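Local coordinates for DUF4621 domain-containing protein (Parabacteroides distasonis, PDB 4H3W), which is of unknown function but is probably secreted and folds into two beta-barrel domains, at residues V49-D53 with I77-I82; G46-M50 with E198-T202; E213-F219 with A292-L297; A233-V239 with G275-I281. All coordinates share one frame; numbering follows the deposited sequence.

Contact 1 of 4, residues V49-D53 with I77-I82; sequences VMIYD and ITTGDI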
loop_
_atom_site.group_PDB
_atom_site.type_symbol
_atom_site.label_atom_id
_atom_site.label_comp_id
_atom_site.label_asym_id
_atom_site.label_seq_id
_atom_site.Cartn_x
_atom_site.Cartn_y
_atom_site.Cartn_z
ATOM N N VAL A 49 1.288 -8.839 -4.801
ATOM C CA VAL A 49 0.079 -8.431 -5.456
ATOM C C VAL A 49 -1.158 -8.929 -4.716
ATOM O O VAL A 49 -1.230 -10.117 -4.399
ATOM C CB VAL A 49 0.083 -9.016 -6.876
ATOM C CG1 VAL A 49 -1.203 -8.671 -7.608
ATOM C CG2 VAL A 49 1.296 -8.501 -7.643
HETATM N N MSE A 50 -2.141 -8.065 -4.443
HETATM C CA MSE A 50 -3.407 -8.557 -3.850
HETATM C C MSE A 50 -4.373 -8.951 -4.947
HETATM O O MSE A 50 -4.571 -8.194 -5.909
HETATM C CB MSE A 50 -4.034 -7.491 -2.982
HETATM C CG MSE A 50 -3.184 -7.245 -1.765
HETATM SE SE MSE A 50 -3.862 -5.704 -0.736
HETATM C CE MSE A 50 -3.449 -4.228 -1.941
ATOM N N ILE A 51 -4.981 -10.143 -4.842
ATOM C CA ILE A 51 -5.896 -10.624 -5.853
ATOM C C ILE A 51 -7.211 -11.046 -5.195
ATOM O O ILE A 51 -7.197 -11.753 -4.199
ATOM C CB ILE A 51 -5.302 -11.813 -6.643
ATOM C CG1 ILE A 51 -4.064 -11.341 -7.423
ATOM C CG2 ILE A 51 -6.336 -12.427 -7.577
ATOM C CD1 ILE A 51 -3.466 -12.360 -8.377
ATOM N N TYR A 52 -8.323 -10.568 -5.740
ATOM C CA TYR A 52 -9.665 -11.022 -5.377
ATOM C C TYR A 52 -10.320 -11.529 -6.627
ATOM O O TYR A 52 -10.517 -10.749 -7.557
ATOM C CB TYR A 52 -10.484 -9.884 -4.758
ATOM C CG TYR A 52 -9.852 -9.303 -3.518
ATOM C CD1 TYR A 52 -8.954 -8.241 -3.604
ATOM C CD2 TYR A 52 -10.147 -9.818 -2.272
ATOM C CE1 TYR A 52 -8.354 -7.731 -2.476
ATOM C CE2 TYR A 52 -9.551 -9.321 -1.144
ATOM C CZ TYR A 52 -8.666 -8.261 -1.256
ATOM O OH TYR A 52 -8.086 -7.752 -0.120
ATOM N N ASP A 53 -10.630 -12.827 -6.694
ATOM C CA ASP A 53 -11.276 -13.406 -7.882
ATOM C C ASP A 53 -12.545 -14.206 -7.529
ATOM O O ASP A 53 -12.793 -14.531 -6.386
ATOM C CB ASP A 53 -10.302 -14.280 -8.720
ATOM C CG ASP A 53 -9.581 -15.354 -7.902
ATOM O OD1 ASP A 53 -10.140 -15.868 -6.915
ATOM O OD2 ASP A 53 -8.441 -15.703 -8.273
ATOM N N ILE A 77 -17.518 -7.857 -3.280
ATOM C CA ILE A 77 -16.251 -8.433 -2.922
ATOM C C ILE A 77 -15.920 -7.871 -1.553
ATOM O O ILE A 77 -15.836 -6.654 -1.387
ATOM C CB ILE A 77 -15.164 -8.039 -3.938
ATOM C CG1 ILE A 77 -15.623 -8.326 -5.361
ATOM C CG2 ILE A 77 -13.842 -8.746 -3.637
ATOM C CD1 ILE A 77 -14.665 -7.845 -6.417
ATOM N N THR A 78 -15.716 -8.749 -0.577
ATOM C CA THR A 78 -15.199 -8.333 0.730
ATOM C C THR A 78 -13.684 -8.080 0.670
ATOM O O THR A 78 -12.925 -8.969 0.305
ATOM C CB THR A 78 -15.520 -9.390 1.805
ATOM O OG1 THR A 78 -16.929 -9.514 1.912
ATOM C CG2 THR A 78 -14.968 -8.984 3.182
ATOM N N THR A 79 -13.240 -6.874 1.034
ATOM C CA THR A 79 -11.789 -6.532 0.973
ATOM C C THR A 79 -11.326 -5.878 2.258
ATOM O O THR A 79 -10.424 -5.046 2.252
ATOM C CB THR A 79 -11.443 -5.636 -0.253
ATOM O OG1 THR A 79 -11.997 -4.312 -0.126
ATOM C CG2 THR A 79 -11.977 -6.290 -1.516
ATOM N N GLY A 80 -11.938 -6.282 3.374
ATOM C CA GLY A 80 -11.644 -5.689 4.680
ATOM C C GLY A 80 -10.257 -5.972 5.213
ATOM O O GLY A 80 -9.791 -5.279 6.126
ATOM N N ASP A 81 -9.568 -6.940 4.616
ATOM C CA ASP A 81 -8.183 -7.238 5.007
ATOM C C ASP A 81 -7.152 -6.199 4.540
ATOM O O ASP A 81 -6.067 -6.137 5.114
ATOM C CB ASP A 81 -7.770 -8.660 4.537
ATOM C CG ASP A 81 -7.955 -8.913 3.011
ATOM O OD1 ASP A 81 -8.744 -8.223 2.310
ATOM O OD2 ASP A 81 -7.321 -9.883 2.529
ATOM N N ILE A 82 -7.488 -5.391 3.528
ATOM C CA ILE A 82 -6.544 -4.411 2.976
ATOM C C ILE A 82 -6.107 -3.411 4.030
ATOM O O ILE A 82 -4.936 -2.992 4.036
ATOM C CB ILE A 82 -7.110 -3.632 1.745
ATOM C CG1 ILE A 82 -7.488 -4.603 0.633
ATOM C CG2 ILE A 82 -6.090 -2.603 1.235
ATOM C CD1 ILE A 82 -8.170 -3.953 -0.543
#
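Ile77 lays its CG2 branch against the base of the Tyr52 side chain, 3.7 Å from Tyr52 CB. Thr78 contributes backbone: its carbonyl O sits obliquely off the ring, 3.7 Å from Tyr52 CE2. Thr79 provides the face contact. Its CG2 methyl stands 3.8 Å from the centroid of the Tyr52 ring and 8° off the ring normal, a well-centred CH-pi contact. With Thr79 OG1 lodged between the backbone N and the carbonyl carbon (chi1 69°), the methyl is the branch given to the ring, while OG1 makes a weak hydrogen bond to Pro168 O. At the far end, Tyr52 OH donates to Asp81 OD1 over 2.6 Å. The acceptor lies in the ring plane, and its syn side is used, with the hydroxyl 32° out of the carboxylate plane. Asp81 OD2 accepts the backbone N-H of Ser40, so both carboxylate oxygens are engaged and the group's rotation is restrained. Ile82 closes the segment, its CG1 lying 3.3 Å from Tyr52 OH and 4.0 Å from Met50 SE, the selenium of a selenomethionine. A phenylalanine in place of Tyr52 could still pack under the Thr79 methyl, but would probably leave Asp81 OD1 without its donor and the carboxylate freer to turn. The example illustrates how one aromatic residue can link a sheet to a loop: strand 47-55, flanked by strands 41-44 and 194-200, reaches through Tyr52 to the chain that leaves strand 71-76 of another sheet.

Contact 2 of 4, residues G46-M50 with E198-T202; sequences GAYVM and ELPLT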
loop_
_atom_site.group_PDB
_atom_site.type_symbol
_atom_site.label_atom_id
_atom_site.label_comp_id
_atom_site.label_asym_id
_atom_site.label_seq_id
_atom_site.Cartn_x
_atom_site.Cartn_y
_atom_site.Cartn_z
ATOM N N GLY A 46 7.972 -12.516 -8.038
ATOM C CA GLY A 46 8.751 -11.907 -6.974
ATOM C C GLY A 46 8.134 -10.653 -6.359
ATOM O O GLY A 46 8.694 -10.096 -5.427
ATOM N N ALA A 47 6.963 -10.250 -6.853
ATOM C CA ALA A 47 6.313 -9.012 -6.462
ATOM C C ALA A 47 5.029 -9.296 -5.700
ATOM O O ALA A 47 4.284 -10.198 -6.060
ATOM C CB ALA A 47 6.021 -8.168 -7.703
ATOM N N TYR A 48 4.758 -8.504 -4.676
ATOM C CA TYR A 48 3.522 -8.639 -3.912
ATOM C C TYR A 48 2.327 -8.036 -4.671
ATOM O O TYR A 48 2.338 -6.879 -5.110
ATOM C CB TYR A 48 3.646 -7.989 -2.544
ATOM C CG TYR A 48 4.549 -8.705 -1.566
ATOM C CD1 TYR A 48 4.314 -10.031 -1.199
ATOM C CD2 TYR A 48 5.623 -8.043 -0.971
ATOM C CE1 TYR A 48 5.149 -10.681 -0.280
ATOM C CE2 TYR A 48 6.444 -8.674 -0.049
ATOM C CZ TYR A 48 6.205 -9.981 0.305
ATOM O OH TYR A 48 7.036 -10.587 1.209
ATOM N N VAL A 49 1.288 -8.839 -4.801
ATOM C CA VAL A 49 0.079 -8.431 -5.456
ATOM C C VAL A 49 -1.158 -8.929 -4.716
ATOM O O VAL A 49 -1.230 -10.117 -4.399
ATOM C CB VAL A 49 0.083 -9.016 -6.876
ATOM C CG1 VAL A 49 -1.203 -8.671 -7.608
ATOM C CG2 VAL A 49 1.296 -8.501 -7.643
HETATM N N MSE A 50 -2.141 -8.065 -4.443
HETATM C CA MSE A 50 -3.407 -8.557 -3.850
HETATM C C MSE A 50 -4.373 -8.951 -4.947
HETATM O O MSE A 50 -4.571 -8.194 -5.909
HETATM C CB MSE A 50 -4.034 -7.491 -2.982
HETATM C CG MSE A 50 -3.184 -7.245 -1.765
HETATM SE SE MSE A 50 -3.862 -5.704 -0.736
HETATM C CE MSE A 50 -3.449 -4.228 -1.941
ATOM N N GLU A 198 -6.992 -7.137 -9.396
ATOM C CA GLU A 198 -5.598 -7.298 -9.070
ATOM C C GLU A 198 -5.010 -5.956 -8.663
ATOM O O GLU A 198 -5.136 -4.974 -9.395
ATOM C CB GLU A 198 -4.861 -7.898 -10.264
ATOM C CG GLU A 198 -3.413 -8.175 -9.953
ATOM C CD GLU A 198 -2.683 -8.999 -11.013
ATOM O OE1 GLU A 198 -3.287 -9.919 -11.627
ATOM O OE2 GLU A 198 -1.486 -8.707 -11.211
ATOM N N LEU A 199 -4.417 -5.921 -7.476
ATOM C CA LEU A 199 -3.852 -4.693 -6.899
ATOM C C LEU A 199 -2.362 -4.911 -6.623
ATOM O O LEU A 199 -1.962 -5.325 -5.520
ATOM C CB LEU A 199 -4.611 -4.276 -5.641
ATOM C CG LEU A 199 -6.147 -4.214 -5.677
ATOM C CD1 LEU A 199 -6.696 -3.896 -4.299
ATOM C CD2 LEU A 199 -6.706 -3.219 -6.694
ATOM N N PRO A 200 -1.526 -4.689 -7.628
ATOM C CA PRO A 200 -0.084 -4.861 -7.464
ATOM C C PRO A 200 0.486 -3.738 -6.622
ATOM O O PRO A 200 0.181 -2.566 -6.875
ATOM C CB PRO A 200 0.470 -4.774 -8.894
ATOM C CG PRO A 200 -0.708 -4.852 -9.801
ATOM C CD PRO A 200 -1.877 -4.324 -9.010
ATOM N N LEU A 201 1.333 -4.092 -5.665
ATOM C CA LEU A 201 1.868 -3.122 -4.762
ATOM C C LEU A 201 3.062 -2.425 -5.421
ATOM O O LEU A 201 4.205 -2.596 -4.998
ATOM C CB LEU A 201 2.223 -3.768 -3.396
ATOM C CG LEU A 201 0.986 -4.286 -2.645
ATOM C CD1 LEU A 201 1.327 -5.025 -1.371
ATOM C CD2 LEU A 201 0.060 -3.132 -2.310
ATOM N N THR A 202 2.749 -1.636 -6.459
ATOM C CA THR A 202 3.667 -0.717 -7.108
ATOM C C THR A 202 3.169 0.668 -6.774
ATOM O O THR A 202 2.181 1.119 -7.362
ATOM C CB THR A 202 3.708 -0.929 -8.630
ATOM O OG1 THR A 202 4.185 -2.220 -8.891
ATOM C CG2 THR A 202 4.673 0.008 -9.320
#
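Met50 and Leu199 exchange two backbone hydrogen bonds, the mark of an antiparallel hydrogen-bonded pair. Leu199 N reaches Met50 O at 2.8 Å; in return Met50 N approaches Leu199 O at 2.9 Å. A third bond, from Leu201 N to Tyr48 O at 3.0 Å, carries the connection past the end of strand 194-200. Between these bonds Val49 faces Pro200 as a non-hydrogen-bonded pair, a position where the proline's lack of an N-H costs this pairing nothing. A weaker polar contribution comes from Glu198 CA, whose C-H is directed at Met50 O.

This is the join between neighbouring strands of a five-stranded antiparallel sheet, brought together from segments some 150 residues apart. At its end, just past strand 194-200, the chain bends in an inverse gamma turn centred on Leu201.

The apolar contacts divide between the two faces of the sheet. On the face of Val49 and Pro200, Val49 CG1 comes within 3.3 Å of Glu198 CG, a tight approach, while its other methyl, CG2, packs 4.0 Å from Pro200 CB. On the opposite face the Met50 chain bends at its last torsion (chi3 -69°), which brings CE to 3.9 Å from Leu199 CB and 3.7 Å from Leu201 CD2. Leu201 also sets its CD1 against Tyr48 CB, and Ile41 from strand 41-44 touches Tyr48, Met50 and Leu201 alike.

Contact 3 of 4, residues E213-F219 with A292-L297; sequences ERIEDAF and ARHIDL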
loop_
_atom_site.group_PDB
_atom_site.type_symbol
_atom_site.label_atom_id
_atom_site.label_comp_id
_atom_site.label_asym_id
_atom_site.label_seq_id
_atom_site.Cartn_x
_atom_site.Cartn_y
_atom_site.Cartn_z
ATOM N N GLU A 213 9.323 1.333 13.011
ATOM C CA GLU A 213 10.329 0.299 13.253
ATOM C C GLU A 213 11.014 0.540 14.610
ATOM O O GLU A 213 11.377 1.666 14.961
ATOM C CB GLU A 213 11.349 0.212 12.118
ATOM C CG GLU A 213 12.682 -0.507 12.461
ATOM C CD GLU A 213 12.585 -1.986 12.930
ATOM O OE1 GLU A 213 11.467 -2.587 13.019
ATOM O OE2 GLU A 213 13.676 -2.569 13.192
ATOM N N ARG A 214 11.114 -0.538 15.377
ATOM C CA ARG A 214 11.598 -0.529 16.751
ATOM C C ARG A 214 13.033 -1.008 16.807
ATOM O O ARG A 214 13.357 -2.063 16.290
ATOM C CB ARG A 214 10.693 -1.430 17.616
ATOM C CG ARG A 214 11.252 -1.822 18.975
ATOM C CD ARG A 214 11.604 -0.629 19.847
ATOM N NE ARG A 214 10.452 0.213 20.150
ATOM C CZ ARG A 214 9.775 0.208 21.289
ATOM N NH1 ARG A 214 10.083 -0.629 22.280
ATOM N NH2 ARG A 214 8.784 1.072 21.451
ATOM N N ILE A 215 13.903 -0.198 17.401
ATOM C CA ILE A 215 15.235 -0.641 17.784
ATOM C C ILE A 215 15.198 -0.749 19.304
ATOM O O ILE A 215 15.141 0.256 20.018
ATOM C CB ILE A 215 16.342 0.311 17.295
ATOM C CG1 ILE A 215 16.293 0.444 15.769
ATOM C CG2 ILE A 215 17.717 -0.188 17.737
ATOM C CD1 ILE A 215 15.251 1.425 15.274
ATOM N N GLU A 216 15.145 -1.995 19.773
ATOM C CA GLU A 216 15.006 -2.356 21.169
ATOM C C GLU A 216 16.344 -2.297 21.876
ATOM O O GLU A 216 17.343 -2.729 21.343
ATOM C CB GLU A 216 14.451 -3.788 21.258
ATOM C CG GLU A 216 13.888 -4.182 22.611
ATOM C CD GLU A 216 12.511 -3.606 22.898
ATOM O OE1 GLU A 216 11.921 -2.949 22.034
ATOM O OE2 GLU A 216 12.019 -3.816 24.017
ATOM N N ASP A 217 16.354 -1.734 23.067
ATOM C CA ASP A 217 17.565 -1.626 23.883
ATOM C C ASP A 217 18.708 -0.895 23.154
ATOM O O ASP A 217 19.844 -1.313 23.162
ATOM C CB ASP A 217 17.981 -3.027 24.354
ATOM C CG ASP A 217 16.945 -3.643 25.271
ATOM O OD1 ASP A 217 16.447 -2.924 26.161
ATOM O OD2 ASP A 217 16.628 -4.830 25.097
ATOM N N ALA A 218 18.372 0.239 22.569
ATOM C CA ALA A 218 19.362 1.107 21.944
ATOM C C ALA A 218 20.302 1.694 22.978
ATOM O O ALA A 218 21.476 1.908 22.708
ATOM C CB ALA A 218 18.655 2.224 21.172
ATOM N N PHE A 219 19.782 1.954 24.170
ATOM C CA PHE A 219 20.549 2.527 25.258
ATOM C C PHE A 219 20.454 1.616 26.462
ATOM O O PHE A 219 19.358 1.178 26.822
ATOM C CB PHE A 219 19.990 3.866 25.634
ATOM C CG PHE A 219 19.814 4.780 24.460
ATOM C CD1 PHE A 219 20.870 5.536 24.005
ATOM C CD2 PHE A 219 18.587 4.863 23.808
ATOM C CE1 PHE A 219 20.695 6.415 22.941
ATOM C CE2 PHE A 219 18.411 5.720 22.716
ATOM C CZ PHE A 219 19.477 6.493 22.284
ATOM N N ALA A 292 16.223 7.255 28.288
ATOM C CA ALA A 292 16.137 6.606 26.991
ATOM C C ALA A 292 16.513 5.111 27.051
ATOM O O ALA A 292 17.489 4.732 27.700
ATOM C CB ALA A 292 17.028 7.349 25.985
ATOM N N ARG A 293 15.729 4.265 26.403
ATOM C CA ARG A 293 16.044 2.836 26.253
ATOM C C ARG A 293 15.903 2.294 24.827
ATOM O O ARG A 293 16.753 1.541 24.384
ATOM C CB ARG A 293 15.156 1.992 27.185
ATOM C CG ARG A 293 15.285 2.336 28.669
ATOM C CD ARG A 293 16.608 1.875 29.241
ATOM N NE ARG A 293 16.653 2.126 30.671
ATOM C CZ ARG A 293 16.923 3.298 31.239
ATOM N NH1 ARG A 293 17.202 4.370 30.521
ATOM N NH2 ARG A 293 16.929 3.385 32.545
ATOM N N HIS A 294 14.822 2.662 24.133
ATOM C CA HIS A 294 14.513 2.179 22.822
ATOM C C HIS A 294 14.375 3.365 21.873
ATOM O O HIS A 294 14.144 4.493 22.297
ATOM C CB HIS A 294 13.186 1.386 22.820
ATOM C CG HIS A 294 13.032 0.497 24.010
ATOM N ND1 HIS A 294 13.900 -0.536 24.263
ATOM C CD2 HIS A 294 12.130 0.489 25.024
ATOM C CE1 HIS A 294 13.551 -1.142 25.383
ATOM N NE2 HIS A 294 12.478 -0.542 25.861
ATOM N N ILE A 295 14.442 3.044 20.592
ATOM C CA ILE A 295 14.152 3.998 19.542
ATOM C C ILE A 295 12.993 3.480 18.694
ATOM O O ILE A 295 13.003 2.327 18.267
ATOM C CB ILE A 295 15.405 4.250 18.695
ATOM C CG1 ILE A 295 16.476 4.971 19.539
ATOM C CG2 ILE A 295 15.109 5.101 17.471
ATOM C CD1 ILE A 295 17.826 4.971 18.890
ATOM N N ASP A 296 12.009 4.346 18.469
ATOM C CA ASP A 296 11.039 4.147 17.391
ATOM C C ASP A 296 11.356 5.084 16.219
ATOM O O ASP A 296 11.448 6.299 16.410
ATOM C CB ASP A 296 9.620 4.414 17.867
ATOM C CG ASP A 296 8.997 3.214 18.566
ATOM O OD1 ASP A 296 9.379 2.066 18.284
ATOM O OD2 ASP A 296 8.092 3.434 19.358
ATOM N N LEU A 297 11.545 4.505 15.036
ATOM C CA LEU A 297 11.677 5.246 13.771
ATOM C C LEU A 297 10.323 5.243 13.105
ATOM O O LEU A 297 9.822 4.178 12.712
ATOM C CB LEU A 297 12.706 4.604 12.877
ATOM C CG LEU A 297 14.137 4.477 13.407
ATOM C CD1 LEU A 297 15.059 3.801 12.417
ATOM C CD2 LEU A 297 14.647 5.872 13.765
#
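The His294 ring is sandwiched between Arg293 CB over one face and the Glu216 carboxylate stacked on the other, its plane 19° from the ring. At the ring edge Asp217 N donates to His294 ND1 over 3.0 Å, almost exactly in the ring plane. The Arg214 guanidinium carries His294 CB over one face, 3.5 Å above its plane, and meets carboxylates at its edge: NE and NH2 grip Asp296 OD1 (2.8 Å) and OD2 (3.2 Å) side-on, while NH1 bonds Glu216 OE1 at 3.0 Å and also Asn258. Bends at chi2 and chi3 curl the arginine back over the strand to reach both acids. Over one face of the Phe219 ring lies Ala292 CB, 4.1 Å from the centroid, a CH-pi contact.

Between the ionic face and the Phe219 face, Glu213 with Leu297 and Ile215 with Ile295 form antiparallel hydrogen-bonded pairs. A classic bulge, in which Arg293 and His294 both face Met254, interrupts the regular pairing with strand 246-254, and Phe219 N bonds Arg293 O beyond the end of strand 208-215.

A leucine in place of Arg214 would probably leave Asp296 and Glu216 without their shared cation and release the Glu216 carboxylate from its position over the imidazole.

The in-plane N-H of Asp217 implies that His294 ND1 is probably the unprotonated nitrogen, and the salt-bridge network probably tempers the negative charge along this rim of the sheet.

Contact 4 of 4, residues A233-V239 with G275-I281; sequences ARIYGEV and GEVIFEI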
loop_
_atom_site.group_PDB
_atom_site.type_symbol
_atom_site.label_atom_id
_atom_site.label_comp_id
_atom_site.label_asym_id
_atom_site.label_seq_id
_atom_site.Cartn_x
_atom_site.Cartn_y
_atom_site.Cartn_z
ATOM N N ALA A 233 25.028 15.812 22.000
ATOM C CA ALA A 233 25.247 14.591 21.217
ATOM C C ALA A 233 24.462 14.593 19.945
ATOM O O ALA A 233 23.652 15.466 19.703
ATOM C CB ALA A 233 24.883 13.366 22.056
ATOM N N ARG A 234 24.726 13.606 19.091
ATOM C CA ARG A 234 23.885 13.379 17.951
ATOM C C ARG A 234 23.787 11.896 17.699
ATOM O O ARG A 234 24.699 11.106 18.021
ATOM C CB ARG A 234 24.350 14.123 16.670
ATOM C CG ARG A 234 25.789 13.957 16.226
ATOM C CD ARG A 234 26.173 15.062 15.232
ATOM N NE ARG A 234 27.229 14.684 14.288
ATOM C CZ ARG A 234 28.531 14.635 14.570
ATOM N NH1 ARG A 234 28.984 14.923 15.793
ATOM N NH2 ARG A 234 29.389 14.279 13.625
ATOM N N ILE A 235 22.659 11.536 17.126
ATOM C CA ILE A 235 22.445 10.192 16.627
ATOM C C ILE A 235 22.497 10.304 15.129
ATOM O O ILE A 235 21.751 11.107 14.546
ATOM C CB ILE A 235 21.120 9.631 17.084
ATOM C CG1 ILE A 235 21.169 9.456 18.602
ATOM C CG2 ILE A 235 20.830 8.310 16.367
ATOM C CD1 ILE A 235 19.831 9.187 19.221
ATOM N N TYR A 236 23.373 9.534 14.497
ATOM C CA TYR A 236 23.581 9.720 13.066
ATOM C C TYR A 236 24.050 8.466 12.391
ATOM O O TYR A 236 24.469 7.530 13.042
ATOM C CB TYR A 236 24.568 10.870 12.791
ATOM C CG TYR A 236 26.051 10.598 13.052
ATOM C CD1 TYR A 236 26.504 10.212 14.310
ATOM C CD2 TYR A 236 26.998 10.786 12.039
ATOM C CE1 TYR A 236 27.851 9.995 14.556
ATOM C CE2 TYR A 236 28.351 10.569 12.272
ATOM C CZ TYR A 236 28.772 10.175 13.531
ATOM O OH TYR A 236 30.106 9.964 13.766
ATOM N N GLY A 237 23.981 8.482 11.064
ATOM C CA GLY A 237 24.528 7.405 10.237
ATOM C C GLY A 237 23.825 7.221 8.904
ATOM O O GLY A 237 23.027 8.069 8.480
ATOM N N GLU A 238 24.114 6.094 8.253
ATOM C CA GLU A 238 23.640 5.873 6.901
ATOM C C GLU A 238 22.453 4.897 6.867
ATOM O O GLU A 238 22.367 3.905 7.609
ATOM C CB GLU A 238 24.766 5.379 5.963
ATOM C CG GLU A 238 24.568 5.891 4.528
ATOM C CD GLU A 238 25.193 5.039 3.433
ATOM O OE1 GLU A 238 25.424 3.825 3.639
ATOM O OE2 GLU A 238 25.435 5.600 2.342
ATOM N N VAL A 239 21.492 5.265 6.054
ATOM C CA VAL A 239 20.355 4.439 5.790
ATOM C C VAL A 239 20.489 3.910 4.382
ATOM O O VAL A 239 20.807 4.665 3.482
ATOM C CB VAL A 239 19.083 5.273 5.896
ATOM C CG1 VAL A 239 17.874 4.415 5.553
ATOM C CG2 VAL A 239 18.969 5.868 7.290
ATOM N N GLY A 275 21.139 7.419 2.086
ATOM C CA GLY A 275 20.983 8.745 2.696
ATOM C C GLY A 275 21.609 8.804 4.075
ATOM O O GLY A 275 21.645 7.820 4.770
ATOM N N GLU A 276 22.177 9.941 4.421
ATOM C CA GLU A 276 22.713 10.181 5.760
ATOM C C GLU A 276 21.667 10.879 6.564
ATOM O O GLU A 276 21.065 11.814 6.060
ATOM C CB GLU A 276 23.931 11.109 5.715
ATOM C CG GLU A 276 25.184 10.539 5.060
ATOM C CD GLU A 276 26.012 9.669 5.999
ATOM O OE1 GLU A 276 26.077 9.962 7.218
ATOM O OE2 GLU A 276 26.613 8.694 5.508
ATOM N N VAL A 277 21.459 10.446 7.811
ATOM C CA VAL A 277 20.568 11.152 8.744
ATOM C C VAL A 277 21.306 11.595 10.009
ATOM O O VAL A 277 22.273 10.930 10.435
ATOM C CB VAL A 277 19.374 10.277 9.122
ATOM C CG1 VAL A 277 18.629 9.866 7.852
ATOM C CG2 VAL A 277 19.796 9.062 9.932
ATOM N N ILE A 278 20.849 12.708 10.590
ATOM C CA ILE A 278 21.415 13.295 11.802
ATOM C C ILE A 278 20.270 13.763 12.698
ATOM O O ILE A 278 19.420 14.520 12.276
ATOM C CB ILE A 278 22.378 14.475 11.490
ATOM C CG1 ILE A 278 23.539 14.024 10.586
ATOM C CG2 ILE A 278 22.952 15.081 12.767
ATOM C CD1 ILE A 278 24.201 15.163 9.833
ATOM N N PHE A 279 20.213 13.246 13.926
ATOM C CA PHE A 279 19.287 13.716 14.925
ATOM C C PHE A 279 20.061 14.342 16.094
ATOM O O PHE A 279 20.770 13.626 16.857
ATOM C CB PHE A 279 18.440 12.549 15.398
ATOM C CG PHE A 279 17.647 11.885 14.276
ATOM C CD1 PHE A 279 16.405 12.384 13.900
ATOM C CD2 PHE A 279 18.188 10.826 13.573
ATOM C CE1 PHE A 279 15.694 11.812 12.868
ATOM C CE2 PHE A 279 17.461 10.210 12.563
ATOM C CZ PHE A 279 16.212 10.718 12.207
ATOM N N GLU A 280 19.997 15.658 16.231
ATOM C CA GLU A 280 20.749 16.334 17.278
ATOM C C GLU A 280 20.061 16.274 18.644
ATOM O O GLU A 280 18.873 16.555 18.758
ATOM C CB GLU A 280 20.972 17.817 16.927
ATOM C CG GLU A 280 21.741 18.061 15.633
ATOM C CD GLU A 280 23.258 17.986 15.761
ATOM O OE1 GLU A 280 23.790 17.644 16.850
ATOM O OE2 GLU A 280 23.925 18.275 14.745
ATOM N N ILE A 281 20.848 16.011 19.685
ATOM C CA ILE A 281 20.398 16.081 21.046
ATOM C C ILE A 281 21.072 17.303 21.632
ATOM O O ILE A 281 22.282 17.300 21.840
ATOM C CB ILE A 281 20.781 14.822 21.836
ATOM C CG1 ILE A 281 20.126 13.589 21.207
ATOM C CG2 ILE A 281 20.378 14.946 23.298
ATOM C CD1 ILE A 281 20.717 12.289 21.689
#
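From Ala233 opposite Ile281 to Val239 opposite Gly275, the strands run antiparallel with their axes at 164°, and four hydrogen-bonded pairs contribute eight backbone bonds. This is regular antiparallel pairing in one of the protein's two beta-barrel domains; strand 274-281 is outermost in its sheet as counted within the chain, and strand 233-240 pairs on its other side with strand 317-319. Gly237 is extended but with a positive phi (152°), where a side chain would collide with the carbonyl oxygen of Tyr236.

On the face of Ile235, Phe279 and Ile281 the packing is apolar. Ile235 CD1 meets Ile281 CD1 obliquely at 4.1 Å, and Val239 CG2 crosses Val277 CG1 at about a right angle, also 4.1 Å away. Ile249 and Met251 of strand 246-254 press on Phe279, consistent with this face looking into the barrel.

The other face is more polar and more open to solvent. Arg234 and Glu280 lie side by side, but the meeting is made by Arg234 CB, 3.6 Å from Glu280 OE1; the charged ends stay apart, with 4.9 Å between Arg234 NE and Glu280 OE2. Arg234 NH2 instead hangs over the rim of one face of the Tyr236 ring, while Tyr236 CB rests on Ile278 CG1 at 4.0 Å. Toward the other end Glu276 OE2 approaches the poorly ordered Glu238. Within the sheet, Ile235 O takes the N-H of Phe279 and also lies at the edge of that residue's ring, 3.7 Å from Phe279 CD2.

The four contacts fall into two groups. Contacts 1 and 2 share Val49 and Met50 on strand 47-55 and touch through Ile82 and Leu199; contacts 3 and 4 meet where Phe219 CZ packs on Ile235 CD1. Between contacts 2 and 3 the nearest atoms are about 15 Å apart. Contact 2 is the buried one; the others each combine buried and exposed residues. Chemistry follows position. Contacts 2 and 4 rest on backbone pairing between neighbouring strands, contact 3 adds an ionic network to such pairing, and contact 1, joining a strand to a loop, depends on side chains. In both contacts 3 and 4, most of the charged groups gather on one face, opposite a mainly apolar one.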